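Local atomic coordinates of enoyl-acyl carrier protein reductase (Uncultured bacterium, PDB entry 6KIA), a protein that probably reduces the enoyl-acyl carrier protein double bond with NADH, the last step of the fatty acid elongation cycle, and is linked to triclosan resistance. Residues V234-I246 / T256-E270. Sequence-based numbering, arbitrary orientation.
Sequences VRYSAYGYHGTEI and TYTSYTQGKAKMRLE. With NAI (1,4-dihydronicotinamide adenine dinucleotide), chain D.
The nicotinamide-ribose end of the dinucleotide pocket is built here, where Lys266 of helix 263-270 reaches across to the C-terminal end of strand 234-240. Bent at chi2 (-62°), the lysine chain runs past the backbone of Tyr241, and its NZ donates to Tyr239 O at 2.8 Å and to both ribose hydroxyl oxygens of the NADH, O2D and O3D. Three bonds thus fix the ammonium group between strand and cofactor. Tyr241 touches both the cofactor and the second segment: its CB lies 3.5 Å from C5N of the nicotinamide, while CD2 points into the centre of one face of Tyr260, an edge-to-face pair with planes at 60°. With CG anti to the backbone N (chi1 179°), the Tyr241 ring extends toward the loop before the helix, where its OH accepts a nearly straight bond from Tyr257 N (3.0 Å) at the ring edge. The same OH is also hydrogen-bonded to Glu290, so two partners hold the ring at its hydroxyl end. Beyond the strand, His242 ND1 donates to Glu270 OE2 at 2.7 Å; OE2 accepts through its syn lone pair and lies almost in the imidazole plane. This pairing would tend to stabilise a positive charge on the histidine. Met267 lies obliquely by the same ring, its CG 3.6 Å from His242 CE1. Further back, Leu269 CD2 packs on Ala238 CB. A lysine on a helix packed nearly antiparallel to a Rossmann-sheet strand, holding both nicotinamide-ribose hydroxyls, is typical of short-chain dehydrogenase/reductase-type enzymes, as in other enoyl-ACP reductases.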
ATOM      1  N   VAL A 234      20.205   2.604  11.036  1.00 20.31           N
ATOM      2  CA  VAL A 234      19.498   2.543   9.761  1.00 19.88           C
ATOM      3  C   VAL A 234      18.244   1.688   9.881  1.00 21.74           C
ATOM      4  O   VAL A 234      18.269   0.596  10.465  1.00 21.73           O
ATOM      5  CB  VAL A 234      20.409   1.982   8.652  1.00 24.23           C
ATOM      6  CG1 VAL A 234      19.638   1.810   7.323  1.00 22.83           C
ATOM      7  CG2 VAL A 234      21.607   2.888   8.469  1.00 21.10           C
ATOM      8  N   ARG A 235      17.146   2.193   9.324  1.00 19.64           N
ATOM      9  CA  ARG A 235      15.871   1.503   9.352  1.00 18.74           C
ATOM     10  C   ARG A 235      15.256   1.462   7.946  1.00 18.30           C
ATOM     11  O   ARG A 235      15.422   2.395   7.150  1.00 17.54           O
ATOM     12  CB  ARG A 235      14.914   2.212  10.304  1.00 18.98           C
ATOM     13  CG  ARG A 235      15.403   2.352  11.732  1.00 18.81           C
ATOM     14  CD  ARG A 235      15.546   1.002  12.409  1.00 20.37           C
ATOM     15  NE  ARG A 235      15.890   1.169  13.819  1.00 25.68           N
ATOM     16  CZ  ARG A 235      17.132   1.115  14.285  1.00 22.02           C
ATOM     17  NH1 ARG A 235      18.128   0.869  13.455  1.00 23.18           N
ATOM     18  NH2 ARG A 235      17.370   1.291  15.578  1.00 25.14           N
ATOM     19  N   TYR A 236      14.550   0.374   7.656  1.00 18.02           N
ATOM     20  CA  TYR A 236      13.739   0.249   6.434  1.00 17.43           C
ATOM     21  C   TYR A 236      12.311  -0.050   6.840  1.00 20.11           C
ATOM     22  O   TYR A 236      12.091  -0.862   7.738  1.00 20.68           O
ATOM     23  CB  TYR A 236      14.241  -0.869   5.524  1.00 17.63           C
ATOM     24  CG  TYR A 236      15.682  -0.682   5.115  1.00 17.86           C
ATOM     25  CD1 TYR A 236      16.709  -1.100   5.955  1.00 22.52           C
ATOM     26  CD2 TYR A 236      16.017  -0.058   3.917  1.00 18.06           C
ATOM     27  CE1 TYR A 236      18.036  -0.909   5.605  1.00 23.36           C
ATOM     28  CE2 TYR A 236      17.349   0.125   3.564  1.00 19.37           C
ATOM     29  CZ  TYR A 236      18.338  -0.300   4.414  1.00 20.22           C
ATOM     30  OH  TYR A 236      19.660  -0.128   4.068  1.00 23.77           O
ATOM     31  N   SER A 237      11.353   0.627   6.216  1.00 18.46           N
ATOM     32  CA  SER A 237       9.946   0.306   6.457  1.00 17.00           C
ATOM     33  C   SER A 237       9.297   0.048   5.105  1.00 17.85           C
ATOM     34  O   SER A 237       9.783   0.536   4.073  1.00 17.30           O
ATOM     35  CB  SER A 237       9.238   1.445   7.191  1.00 16.83           C
ATOM     36  OG  SER A 237       9.149   2.596   6.355  1.00 16.93           O
ATOM     37  N   ALA A 238       8.217  -0.729   5.101  1.00 17.03           N
ATOM     38  CA  ALA A 238       7.411  -0.919   3.906  1.00 17.13           C
ATOM     39  C   ALA A 238       5.962  -0.987   4.344  1.00 16.96           C
ATOM     40  O   ALA A 238       5.663  -1.383   5.471  1.00 16.79           O
ATOM     41  CB  ALA A 238       7.801  -2.195   3.139  1.00 20.78           C
ATOM     42  N   TYR A 239       5.066  -0.612   3.446  1.00 17.01           N
ATOM     43  CA  TYR A 239       3.632  -0.724   3.697  1.00 16.89           C
ATOM     44  C   TYR A 239       3.156  -2.057   3.144  1.00 16.96           C
ATOM     45  O   TYR A 239       3.239  -2.295   1.944  1.00 19.99           O
ATOM     46  CB  TYR A 239       2.860   0.429   3.054  1.00 17.81           C
ATOM     47  CG  TYR A 239       3.054   1.766   3.733  1.00 16.82           C
ATOM     48  CD1 TYR A 239       2.225   2.163   4.784  1.00 18.67           C
ATOM     49  CD2 TYR A 239       4.068   2.637   3.318  1.00 18.64           C
ATOM     50  CE1 TYR A 239       2.404   3.381   5.409  1.00 17.11           C
ATOM     51  CE2 TYR A 239       4.252   3.857   3.952  1.00 16.87           C
ATOM     52  CZ  TYR A 239       3.419   4.217   4.972  1.00 19.19           C
ATOM     53  OH  TYR A 239       3.594   5.427   5.607  1.00 20.44           O
ATOM     54  N   GLY A 240       2.682  -2.930   4.022  1.00 17.22           N
ATOM     55  CA  GLY A 240       2.193  -4.211   3.566  1.00 16.92           C
ATOM     56  C   GLY A 240       0.690  -4.220   3.626  1.00 17.91           C
ATOM     57  O   GLY A 240       0.092  -3.392   4.310  1.00 16.69           O
ATOM     58  N   TYR A 241       0.073  -5.141   2.886  1.00 16.96           N
ATOM     59  CA  TYR A 241      -1.332  -5.476   3.162  1.00 16.88           C
ATOM     60  C   TYR A 241      -1.426  -6.995   3.282  1.00 17.80           C
ATOM     61  O   TYR A 241      -0.923  -7.710   2.415  1.00 19.79           O
ATOM     62  CB  TYR A 241      -2.294  -4.989   2.077  1.00 17.00           C
ATOM     63  CG  TYR A 241      -3.718  -5.390   2.424  1.00 17.47           C
ATOM     64  CD1 TYR A 241      -4.368  -4.803   3.504  1.00 16.75           C
ATOM     65  CD2 TYR A 241      -4.383  -6.382   1.704  1.00 19.02           C
ATOM     66  CE1 TYR A 241      -5.645  -5.176   3.865  1.00 17.27           C
ATOM     67  CE2 TYR A 241      -5.670  -6.756   2.048  1.00 17.04           C
ATOM     68  CZ  TYR A 241      -6.302  -6.152   3.118  1.00 16.85           C
ATOM     69  OH  TYR A 241      -7.591  -6.516   3.489  1.00 18.51           O
ATOM     70  N   HIS A 242      -2.019  -7.469   4.383  1.00 17.59           N
ATOM     71  CA  HIS A 242      -2.153  -8.910   4.599  1.00 19.08           C
ATOM     72  C   HIS A 242      -3.369  -9.141   5.474  1.00 16.69           C
ATOM     73  O   HIS A 242      -3.324  -9.893   6.458  1.00 20.32           O
ATOM     74  CB  HIS A 242      -0.884  -9.486   5.244  1.00 22.92           C
ATOM     75  CG  HIS A 242      -0.754 -10.972   5.098  1.00 20.72           C
ATOM     76  ND1 HIS A 242       0.457 -11.626   5.197  1.00 21.92           N
ATOM     77  CD2 HIS A 242      -1.685 -11.931   4.865  1.00 21.54           C
ATOM     78  CE1 HIS A 242       0.271 -12.923   5.006  1.00 21.69           C
ATOM     79  NE2 HIS A 242      -1.020 -13.136   4.810  1.00 23.64           N
ATOM     80  N   GLY A 243      -4.436  -8.404   5.170  1.00 16.68           N
ATOM     81  CA  GLY A 243      -5.631  -8.431   5.994  1.00 19.71           C
ATOM     82  C   GLY A 243      -5.452  -7.643   7.277  1.00 19.35           C
ATOM     83  O   GLY A 243      -4.332  -7.302   7.678  1.00 18.38           O
ATOM     84  N   THR A 244      -6.564  -7.386   7.963  1.00 16.58           N
ATOM     85  CA  THR A 244      -6.555  -6.494   9.121  1.00 16.05           C
ATOM     86  C   THR A 244      -7.552  -6.960  10.203  1.00 17.94           C
ATOM     87  O   THR A 244      -8.638  -7.436   9.874  1.00 20.41           O
ATOM     88  CB  THR A 244      -6.921  -5.065   8.668  1.00 21.11           C
ATOM     89  OG1 THR A 244      -5.983  -4.631   7.673  1.00 17.34           O
ATOM     90  CG2 THR A 244      -6.955  -4.086   9.847  1.00 20.14           C
ATOM     91  N   GLU A 245      -7.182  -6.832  11.483  1.00 20.17           N
ATOM     92  CA  GLU A 245      -8.138  -7.145  12.548  1.00 17.69           C
ATOM     93  C   GLU A 245      -9.061  -5.974  12.786  1.00 22.18           C
ATOM     94  O   GLU A 245      -8.629  -4.819  13.036  1.00 17.35           O
ATOM     95  CB  GLU A 245      -7.431  -7.504  13.857  1.00 18.73           C
ATOM     96  CG  GLU A 245      -6.549  -8.730  13.771  1.00 20.42           C
ATOM     97  CD  GLU A 245      -5.869  -9.067  15.087  1.00 29.62           C
ATOM     98  OE1 GLU A 245      -5.138  -8.208  15.602  1.00 27.66           O
ATOM     99  OE2 GLU A 245      -6.058 -10.187  15.606  1.00 33.80           O
ATOM    100  N   ILE A 246     -10.351  -6.263  12.718  1.00 18.66           N
ATOM    101  CA  ILE A 246     -11.357  -5.247  12.934  1.00 15.91           C
ATOM    102  C   ILE A 246     -12.400  -5.795  13.910  1.00 20.29           C
ATOM    103  O   ILE A 246     -12.489  -7.005  14.069  1.00 23.32           O
ATOM    104  CB  ILE A 246     -12.016  -4.828  11.606  1.00 16.79           C
ATOM    105  CG1 ILE A 246     -12.984  -5.915  11.082  1.00 17.71           C
ATOM    106  CG2 ILE A 246     -10.958  -4.427  10.561  1.00 17.44           C
ATOM    107  CD1 ILE A 246     -13.646  -5.557   9.741  1.00 18.16           C
ATOM    108  N   THR A 256     -10.182  -9.738   5.666  1.00 20.43           N
ATOM    109  CA  THR A 256      -9.494  -9.227   4.472  1.00 16.85           C
ATOM    110  C   THR A 256     -10.496  -8.822   3.403  1.00 21.96           C
ATOM    111  O   THR A 256     -11.618  -9.314   3.390  1.00 20.93           O
ATOM    112  CB  THR A 256      -8.539 -10.279   3.874  1.00 16.98           C
ATOM    113  OG1 THR A 256      -7.785  -9.706   2.793  1.00 19.69           O
ATOM    114  CG2 THR A 256      -9.337 -11.493   3.335  1.00 20.52           C
ATOM    115  N   TYR A 257     -10.061  -7.961   2.485  1.00 19.03           N
ATOM    116  CA  TYR A 257     -10.711  -7.805   1.194  1.00 17.47           C
ATOM    117  C   TYR A 257     -10.338  -9.006   0.325  1.00 19.18           C
ATOM    118  O   TYR A 257      -9.178  -9.419   0.307  1.00 20.62           O
ATOM    119  CB  TYR A 257     -10.254  -6.505   0.512  1.00 18.81           C
ATOM    120  CG  TYR A 257     -10.612  -6.452  -0.963  1.00 18.57           C
ATOM    121  CD1 TYR A 257     -11.866  -6.014  -1.371  1.00 17.86           C
ATOM    122  CD2 TYR A 257      -9.693  -6.845  -1.938  1.00 18.08           C
ATOM    123  CE1 TYR A 257     -12.213  -5.971  -2.723  1.00 19.72           C
ATOM    124  CE2 TYR A 257     -10.028  -6.808  -3.275  1.00 20.88           C
ATOM    125  CZ  TYR A 257     -11.285  -6.367  -3.672  1.00 21.47           C
ATOM    126  OH  TYR A 257     -11.588  -6.339  -5.023  1.00 23.17           O
ATOM    127  N   THR A 258     -11.310  -9.552  -0.394  1.00 18.05           N
ATOM    128  CA  THR A 258     -11.095 -10.638  -1.360  1.00 20.73           C
ATOM    129  C   THR A 258     -11.655 -10.173  -2.717  1.00 20.75           C
ATOM    130  O   THR A 258     -12.746  -9.590  -2.768  1.00 21.02           O
ATOM    131  CB  THR A 258     -11.782 -11.958  -0.888  1.00 20.10           C
ATOM    132  OG1 THR A 258     -11.266 -12.367   0.383  1.00 21.04           O
ATOM    133  CG2 THR A 258     -11.578 -13.101  -1.889  1.00 19.76           C
ATOM    134  N   SER A 259     -10.932 -10.384  -3.828  1.00 20.33           N
ATOM    135  CA  SER A 259      -9.680 -11.131  -3.842  1.00 19.95           C
ATOM    136  C   SER A 259      -8.501 -10.180  -4.090  1.00 21.40           C
ATOM    137  O   SER A 259      -8.454  -9.450  -5.091  1.00 20.71           O
ATOM    138  CB  SER A 259      -9.770 -12.230  -4.924  1.00 23.41           C
ATOM    139  OG  SER A 259      -8.517 -12.824  -5.201  1.00 27.63           O
ATOM    140  N   TYR A 260      -7.542 -10.185  -3.168  1.00 20.70           N
ATOM    141  CA  TYR A 260      -6.434  -9.240  -3.243  1.00 22.46           C
ATOM    142  C   TYR A 260      -5.317  -9.771  -4.132  1.00 20.68           C
ATOM    143  O   TYR A 260      -4.498 -10.581  -3.707  1.00 21.25           O
ATOM    144  CB  TYR A 260      -5.929  -8.948  -1.835  1.00 17.76           C
ATOM    145  CG  TYR A 260      -4.873  -7.899  -1.768  1.00 21.75           C
ATOM    146  CD1 TYR A 260      -5.191  -6.555  -1.909  1.00 26.15           C
ATOM    147  CD2 TYR A 260      -3.550  -8.251  -1.545  1.00 20.17           C
ATOM    148  CE1 TYR A 260      -4.201  -5.574  -1.839  1.00 25.07           C
ATOM    149  CE2 TYR A 260      -2.564  -7.281  -1.469  1.00 18.34           C
ATOM    150  CZ  TYR A 260      -2.896  -5.958  -1.624  1.00 21.68           C
ATOM    151  OH  TYR A 260      -1.891  -5.010  -1.549  1.00 21.62           O
ATOM    152  N   THR A 261      -5.282  -9.294  -5.371  1.00 21.02           N
ATOM    153  CA  THR A 261      -4.439  -9.872  -6.406  1.00 21.75           C
ATOM    154  C   THR A 261      -2.951  -9.663  -6.144  1.00 26.33           C
ATOM    155  O   THR A 261      -2.129 -10.404  -6.674  1.00 25.86           O
ATOM    156  CB  THR A 261      -4.820  -9.299  -7.769  1.00 32.87           C
ATOM    157  OG1 THR A 261      -4.619  -7.882  -7.769  1.00 48.77           O
ATOM    158  CG2 THR A 261      -6.277  -9.578  -8.010  1.00 30.70           C
ATOM    159  N   GLN A 262      -2.624  -8.668  -5.325  1.00 21.97           N
ATOM    160  CA  GLN A 262      -1.233  -8.351  -4.976  1.00 23.11           C
ATOM    161  C   GLN A 262      -0.757  -9.216  -3.797  1.00 19.93           C
ATOM    162  O   GLN A 262       0.349  -9.021  -3.267  1.00 20.35           O
ATOM    163  CB  GLN A 262      -1.125  -6.869  -4.598  1.00 19.76           C
ATOM    164  CG  GLN A 262      -1.153  -5.916  -5.780  1.00 20.73           C
ATOM    165  CD  GLN A 262       0.183  -5.674  -6.457  1.00 26.32           C
ATOM    166  OE1 GLN A 262       1.226  -6.236  -6.087  1.00 24.32           O
ATOM    167  NE2 GLN A 262       0.154  -4.830  -7.485  1.00 26.05           N
ATOM    168  N   GLY A 263      -1.590 -10.169  -3.379  1.00 19.15           N
ATOM    169  CA  GLY A 263      -1.344 -10.932  -2.166  1.00 20.75           C
ATOM    170  C   GLY A 263      -0.054 -11.733  -2.161  1.00 20.13           C
ATOM    171  O   GLY A 263       0.702 -11.725  -1.190  1.00 20.54           O
ATOM    172  N   LYS A 264       0.192 -12.440  -3.250  1.00 18.39           N
ATOM    173  CA  LYS A 264       1.448 -13.182  -3.399  1.00 20.36           C
ATOM    174  C   LYS A 264       2.676 -12.265  -3.288  1.00 21.05           C
ATOM    175  O   LYS A 264       3.680 -12.614  -2.644  1.00 21.89           O
ATOM    176  CB  LYS A 264       1.452 -13.941  -4.728  1.00 25.57           C
ATOM    177  CG  LYS A 264       0.490 -15.111  -4.765  1.00 40.30           C
ATOM    178  CD  LYS A 264       0.970 -16.203  -3.817  1.00 50.41           C
ATOM    179  CE  LYS A 264       0.050 -17.416  -3.808  1.00 51.11           C
ATOM    180  NZ  LYS A 264       0.515 -18.406  -2.791  1.00 46.39           N
ATOM    181  N   ALA A 265       2.612 -11.110  -3.948  1.00 19.90           N
ATOM    182  CA  ALA A 265       3.731 -10.158  -3.908  1.00 18.50           C
ATOM    183  C   ALA A 265       3.904  -9.593  -2.502  1.00 19.72           C
ATOM    184  O   ALA A 265       5.030  -9.391  -2.048  1.00 19.81           O
ATOM    185  CB  ALA A 265       3.513  -9.029  -4.916  1.00 18.58           C
ATOM    186  N   LYS A 266       2.796  -9.340  -1.796  1.00 19.02           N
ATOM    187  CA  LYS A 266       2.922  -8.819  -0.426  1.00 18.63           C
ATOM    188  C   LYS A 266       3.549  -9.881   0.503  1.00 22.44           C
ATOM    189  O   LYS A 266       4.240  -9.538   1.457  1.00 19.92           O
ATOM    190  CB  LYS A 266       1.568  -8.364   0.128  1.00 18.84           C
ATOM    191  CG  LYS A 266       1.032  -7.057  -0.522  1.00 17.60           C
ATOM    192  CD  LYS A 266       2.001  -5.889  -0.233  1.00 21.80           C
ATOM    193  CE  LYS A 266       1.391  -4.555  -0.665  1.00 21.75           C
ATOM    194  NZ  LYS A 266       2.299  -3.378  -0.492  1.00 17.55           N
ATOM    195  N   MET A 267       3.285 -11.168   0.249  1.00 23.90           N
ATOM    196  CA  MET A 267       3.927 -12.175   1.102  1.00 20.36           C
ATOM    197  C   MET A 267       5.409 -12.331   0.744  1.00 20.62           C
ATOM    198  O   MET A 267       6.253 -12.629   1.609  1.00 24.39           O
ATOM    199  CB  MET A 267       3.181 -13.507   1.027  1.00 20.45           C
ATOM    200  CG  MET A 267       1.886 -13.428   1.813  1.00 20.25           C
ATOM    201  SD  MET A 267       0.954 -14.994   1.838  1.00 25.81           S
ATOM    202  CE  MET A 267       0.447 -15.105   0.134  1.00 28.57           C
ATOM    203  N   ARG A 268       5.744 -12.080  -0.514  1.00 20.06           N
ATOM    204  CA  ARG A 268       7.149 -12.080  -0.899  1.00 21.41           C
ATOM    205  C   ARG A 268       7.880 -10.890  -0.256  1.00 21.38           C
ATOM    206  O   ARG A 268       9.020 -11.009   0.196  1.00 22.74           O
ATOM    207  CB  ARG A 268       7.288 -12.023  -2.416  1.00 20.00           C
ATOM    208  CG  ARG A 268       8.718 -12.141  -2.904  1.00 24.56           C
ATOM    209  CD  ARG A 268       8.785 -12.164  -4.426  1.00 29.24           C
ATOM    210  NE  ARG A 268      10.157 -12.367  -4.875  1.00 39.24           N
ATOM    211  CZ  ARG A 268      10.730 -13.560  -5.022  1.00 40.25           C
ATOM    212  NH1 ARG A 268      10.040 -14.673  -4.801  1.00 38.21           N
ATOM    213  NH2 ARG A 268      11.989 -13.636  -5.414  1.00 37.94           N
ATOM    214  N   LEU A 269       7.188  -9.760  -0.176  1.00 20.40           N
ATOM    215  CA  LEU A 269       7.702  -8.581   0.525  1.00 19.86           C
ATOM    216  C   LEU A 269       8.020  -8.901   1.988  1.00 20.90           C
ATOM    217  O   LEU A 269       9.103  -8.555   2.500  1.00 21.74           O
ATOM    218  CB  LEU A 269       6.680  -7.443   0.442  1.00 19.16           C
ATOM    219  CG  LEU A 269       7.002  -6.139   1.177  1.00 18.99           C
ATOM    220  CD1 LEU A 269       8.125  -5.392   0.449  1.00 19.96           C
ATOM    221  CD2 LEU A 269       5.740  -5.279   1.305  1.00 18.22           C
ATOM    222  N   GLU A 270       7.082  -9.567   2.650  1.00 18.78           N
ATOM    223  CA  GLU A 270       7.306 -10.024   4.022  1.00 20.71           C
ATOM    224  C   GLU A 270       8.546 -10.916   4.122  1.00 21.80           C
ATOM    225  O   GLU A 270       9.381 -10.739   5.015  1.00 22.52           O
ATOM    226  CB  GLU A 270       6.089 -10.776   4.540  1.00 20.92           C
ATOM    227  CG  GLU A 270       4.887  -9.887   4.742  1.00 21.25           C
ATOM    228  CD  GLU A 270       3.631 -10.670   5.024  1.00 25.28           C
ATOM    229  OE1 GLU A 270       3.618 -11.895   4.762  1.00 27.89           O
ATOM    230  OE2 GLU A 270       2.652 -10.055   5.472  1.00 22.88           O
TER
HETATM  231  PA  NAI D 501      -0.550   5.432  -3.738  1.00 17.93           P
HETATM  232  O1A NAI D 501      -0.544   6.800  -3.129  1.00 20.84           O
HETATM  233  O2A NAI D 501      -1.075   5.313  -5.156  1.00 21.45           O
HETATM  234  O5B NAI D 501       0.928   4.860  -3.614  1.00 18.27           O
HETATM  235  C5B NAI D 501       1.416   3.959  -4.587  1.00 19.72           C
HETATM  236  C4B NAI D 501       2.963   4.033  -4.407  1.00 18.77           C
HETATM  237  O4B NAI D 501       3.534   2.952  -5.363  1.00 18.65           O
HETATM  238  C3B NAI D 501       3.458   5.165  -4.761  1.00 20.23           C
HETATM  239  O3B NAI D 501       4.555   5.606  -3.861  1.00 21.64           O
HETATM  240  C2B NAI D 501       4.039   4.913  -6.289  1.00 22.04           C
HETATM  241  O2B NAI D 501       5.014   5.968  -6.622  1.00 20.17           O
HETATM  242  C1B NAI D 501       4.533   3.726  -6.230  1.00 22.62           C
HETATM  243  N9A NAI D 501       4.434   3.028  -7.528  1.00 22.03           N
HETATM  244  C8A NAI D 501       3.417   2.576  -8.283  1.00 20.37           C
HETATM  245  N7A NAI D 501       3.930   2.025  -9.380  1.00 20.25           N
HETATM  246  C5A NAI D 501       5.279   2.127  -9.304  1.00 19.02           C
HETATM  247  C6A NAI D 501       6.226   1.697 -10.221  1.00 22.06           C
HETATM  248  N6A NAI D 501       6.143   1.032 -11.491  1.00 24.00           N
HETATM  249  N1A NAI D 501       7.522   1.910  -9.940  1.00 20.58           N
HETATM  250  C2A NAI D 501       7.883   2.545  -8.781  1.00 21.94           C
HETATM  251  N3A NAI D 501       6.934   2.970  -7.865  1.00 23.26           N
HETATM  252  C4A NAI D 501       5.614   2.751  -8.157  1.00 22.89           C
HETATM  253  O3  NAI D 501      -1.472   4.386  -2.848  1.00 18.07           O
HETATM  254  PN  NAI D 501      -1.165   3.711  -1.415  1.00 18.35           P
HETATM  255  O1N NAI D 501      -0.908   4.766  -0.384  1.00 17.61           O
HETATM  256  O2N NAI D 501      -2.410   2.881  -1.148  1.00 18.64           O
HETATM  257  O5D NAI D 501       0.114   2.776  -1.598  1.00 17.46           O
HETATM  258  C5D NAI D 501       1.266   2.928  -0.786  1.00 17.38           C
HETATM  259  C4D NAI D 501       1.569   1.557  -0.140  1.00 17.30           C
HETATM  260  O4D NAI D 501       0.625   1.290   0.742  1.00 17.14           O
HETATM  261  C3D NAI D 501       1.487   0.441  -1.178  1.00 19.92           C
HETATM  262  O3D NAI D 501       2.573  -0.420  -1.105  1.00 17.77           O
HETATM  263  C2D NAI D 501       0.213  -0.305  -0.724  1.00 20.21           C
HETATM  264  O2D NAI D 501       0.228  -1.669  -1.276  1.00 17.47           O
HETATM  265  C1D NAI D 501       0.258  -0.239   0.581  1.00 17.16           C
HETATM  266  N1N NAI D 501      -1.030  -0.486   1.228  1.00 18.80           N
HETATM  267  C2N NAI D 501      -2.202   0.069   0.760  1.00 17.06           C
HETATM  268  C3N NAI D 501      -3.419  -0.248   1.378  1.00 16.95           C
HETATM  269  C7N NAI D 501      -4.730   0.379   0.906  1.00 21.07           C
HETATM  270  O7N NAI D 501      -5.809  -0.117   1.219  1.00 20.70           O
HETATM  271  N7N NAI D 501      -4.681   1.552   0.108  1.00 19.50           N
HETATM  272  C4N NAI D 501      -3.478  -1.096   2.474  1.00 19.33           C
HETATM  273  C5N NAI D 501      -2.277  -1.613   2.973  1.00 21.86           C
HETATM  274  C6N NAI D 501      -1.065  -1.308   2.343  1.00 17.91           C